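PDB 1D02: type II restriction enzyme MunI from Mycoplasma, which recognises the double-stranded DNA sequence 5'-CAATTG-3' as a homodimer and cleaves it after the first C, leaving 5'-phosphate ends. Local coordinates for residues K3-L6 with S7-N11. The protein carries 1 engineered substitution. Sequence-based numbering, arbitrary orientation.
Sequences KSEL and SGRLN
In Glu5 and Arg9 alike, CG stands opposite the backbone N (chi1 175° and -172°); a bend at chi2 of Glu5 and another at chi3 of Arg9 then bring carboxylate and guanidinium together, almost coplanar. The grip is side-on and two-pronged: Arg9 NH2 meets Glu5 OE1 at 2.7 Å and Arg9 NE meets Glu5 OE2 at 2.8 Å, each oxygen offering its syn lone pair. This salt bridge fixes the rotation of the guanidinium, and Leu6 CD1 lies over the centre of one face, 4.0 Å from Arg9 CZ. Between these residues the backbone makes a short 3-10 turn, with Gly8 N bonded to Glu5 O at 3.1 Å and Arg9 N to Leu6 O at 3.2 Å. At the start of the turn, Ser4 OG accepts a hydrogen bond from Ser7 N at 3.3 Å. Ser7 OG turns back and donates a hydrogen bond to Ser4 O at 2.7 Å, while the curled Lys3 chain brings NZ to Ser7 OG at 3.1 Å. The compact, largely exposed turn lies near the start of the chain, before helix 12-21, far from the bound DNA. Lys39 and Lys198 hold Ser7 O and Gly8 O, Leu10 packs on helix 186-197, and Asn11 caps helix 12-21 through Ala14 N.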
ATOM      1  N   LYS D   3     -19.890  -9.200 -27.421  1.00 49.38           N
ATOM      2  CA  LYS D   3     -19.619  -7.766 -27.093  1.00 46.79           C
ATOM      3  C   LYS D   3     -18.914  -7.106 -28.278  1.00 41.89           C
ATOM      4  O   LYS D   3     -17.695  -7.178 -28.396  1.00 41.55           O
ATOM      5  CB  LYS D   3     -18.723  -7.679 -25.855  1.00 51.95           C
ATOM      6  CG  LYS D   3     -18.896  -6.405 -25.040  1.00 56.80           C
ATOM      7  CD  LYS D   3     -20.275  -6.350 -24.384  1.00 58.65           C
ATOM      8  CE  LYS D   3     -21.235  -5.438 -25.133  1.00 59.24           C
ATOM      9  NZ  LYS D   3     -20.932  -4.002 -24.901  1.00 59.12           N
ATOM     10  N   SER D   4     -19.680  -6.452 -29.145  1.00 34.95           N
ATOM     11  CA  SER D   4     -19.099  -5.815 -30.324  1.00 28.32           C
ATOM     12  C   SER D   4     -18.204  -4.632 -29.996  1.00 24.63           C
ATOM     13  O   SER D   4     -18.429  -3.909 -29.024  1.00 22.15           O
ATOM     14  CB  SER D   4     -20.190  -5.335 -31.277  1.00 26.94           C
ATOM     15  OG  SER D   4     -20.828  -4.177 -30.769  1.00 24.06           O
ATOM     16  N   GLU D   5     -17.198  -4.434 -30.835  1.00 22.09           N
ATOM     17  CA  GLU D   5     -16.273  -3.330 -30.671  1.00 19.73           C
ATOM     18  C   GLU D   5     -17.015  -2.000 -30.810  1.00 18.18           C
ATOM     19  O   GLU D   5     -16.807  -1.073 -30.023  1.00 15.44           O
ATOM     20  CB  GLU D   5     -15.162  -3.444 -31.718  1.00 22.92           C
ATOM     21  CG  GLU D   5     -14.167  -2.297 -31.756  1.00 25.16           C
ATOM     22  CD  GLU D   5     -14.710  -1.079 -32.478  1.00 27.70           C
ATOM     23  OE1 GLU D   5     -15.404  -1.263 -33.504  1.00 27.90           O
ATOM     24  OE2 GLU D   5     -14.433   0.058 -32.035  1.00 28.10           O
ATOM     25  N   LEU D   6     -17.896  -1.900 -31.802  1.00 14.98           N
ATOM     26  CA  LEU D   6     -18.642  -0.661 -32.005  1.00 14.02           C
ATOM     27  C   LEU D   6     -19.451  -0.163 -30.795  1.00 12.13           C
ATOM     28  O   LEU D   6     -19.520   1.041 -30.532  1.00 11.02           O
ATOM     29  CB  LEU D   6     -19.598  -0.829 -33.182  1.00 14.16           C
ATOM     30  CG  LEU D   6     -20.454   0.407 -33.409  1.00 14.24           C
ATOM     31  CD1 LEU D   6     -19.553   1.583 -33.830  1.00 14.08           C
ATOM     32  CD2 LEU D   6     -21.492   0.083 -34.502  1.00 15.23           C
ATOM     33  N   SER D   7     -20.048  -1.091 -30.056  1.00 11.49           N
ATOM     34  CA  SER D   7     -20.890  -0.712 -28.925  1.00 11.10           C
ATOM     35  C   SER D   7     -20.140   0.006 -27.825  1.00 10.59           C
ATOM     36  O   SER D   7     -20.770   0.596 -26.957  1.00 12.34           O
ATOM     37  CB  SER D   7     -21.594  -1.939 -28.330  1.00 13.82           C
ATOM     38  OG  SER D   7     -20.648  -2.859 -27.813  1.00 15.19           O
ATOM     39  N   GLY D   8     -18.810  -0.045 -27.871  1.00 10.01           N
ATOM     40  CA  GLY D   8     -17.999   0.631 -26.868  1.00 10.33           C
ATOM     41  C   GLY D   8     -16.945   1.559 -27.457  1.00 10.46           C
ATOM     42  O   GLY D   8     -16.027   1.969 -26.746  1.00 10.04           O
ATOM     43  N   ARG D   9     -17.058   1.909 -28.740  1.00  8.53           N
ATOM     44  CA  ARG D   9     -16.046   2.763 -29.364  1.00  8.12           C
ATOM     45  C   ARG D   9     -15.927   4.152 -28.722  1.00  8.14           C
ATOM     46  O   ARG D   9     -16.914   4.855 -28.542  1.00  7.69           O
ATOM     47  CB  ARG D   9     -16.311   2.908 -30.870  1.00  9.02           C
ATOM     48  CG  ARG D   9     -15.166   3.641 -31.580  1.00 12.99           C
ATOM     49  CD  ARG D   9     -15.260   3.599 -33.074  1.00 13.65           C
ATOM     50  NE  ARG D   9     -15.406   2.239 -33.586  1.00 17.47           N
ATOM     51  CZ  ARG D   9     -15.660   1.969 -34.864  1.00 18.33           C
ATOM     52  NH1 ARG D   9     -15.770   2.964 -35.731  1.00 19.28           N
ATOM     53  NH2 ARG D   9     -15.843   0.718 -35.272  1.00 18.82           N
ATOM     54  N   LEU D  10     -14.695   4.543 -28.411  1.00  7.97           N
ATOM     55  CA  LEU D  10     -14.454   5.824 -27.780  1.00  8.64           C
ATOM     56  C   LEU D  10     -14.429   6.954 -28.825  1.00  9.13           C
ATOM     57  O   LEU D  10     -14.323   6.692 -30.028  1.00 10.12           O
ATOM     58  CB  LEU D  10     -13.134   5.730 -26.991  1.00  8.67           C
ATOM     59  CG  LEU D  10     -13.135   4.693 -25.865  1.00  9.76           C
ATOM     60  CD1 LEU D  10     -11.833   4.814 -25.033  1.00  7.78           C
ATOM     61  CD2 LEU D  10     -14.310   4.961 -24.949  1.00  7.98           C
ATOM     62  N   ASN D  11     -14.540   8.201 -28.362  1.00  9.47           N
ATOM     63  CA  ASN D  11     -14.569   9.350 -29.272  1.00  8.22           C
ATOM     64  C   ASN D  11     -13.177   9.886 -29.513  1.00  8.72           C
ATOM     65  O   ASN D  11     -12.803  10.943 -28.987  1.00  8.23           O
ATOM     66  CB  ASN D  11     -15.452  10.434 -28.671  1.00  8.66           C
ATOM     67  CG  ASN D  11     -15.830  11.511 -29.673  1.00  8.04           C
ATOM     68  OD1 ASN D  11     -15.157  11.696 -30.693  1.00  9.17           O
ATOM     69  ND2 ASN D  11     -16.880  12.257 -29.363  1.00  7.69           N
TER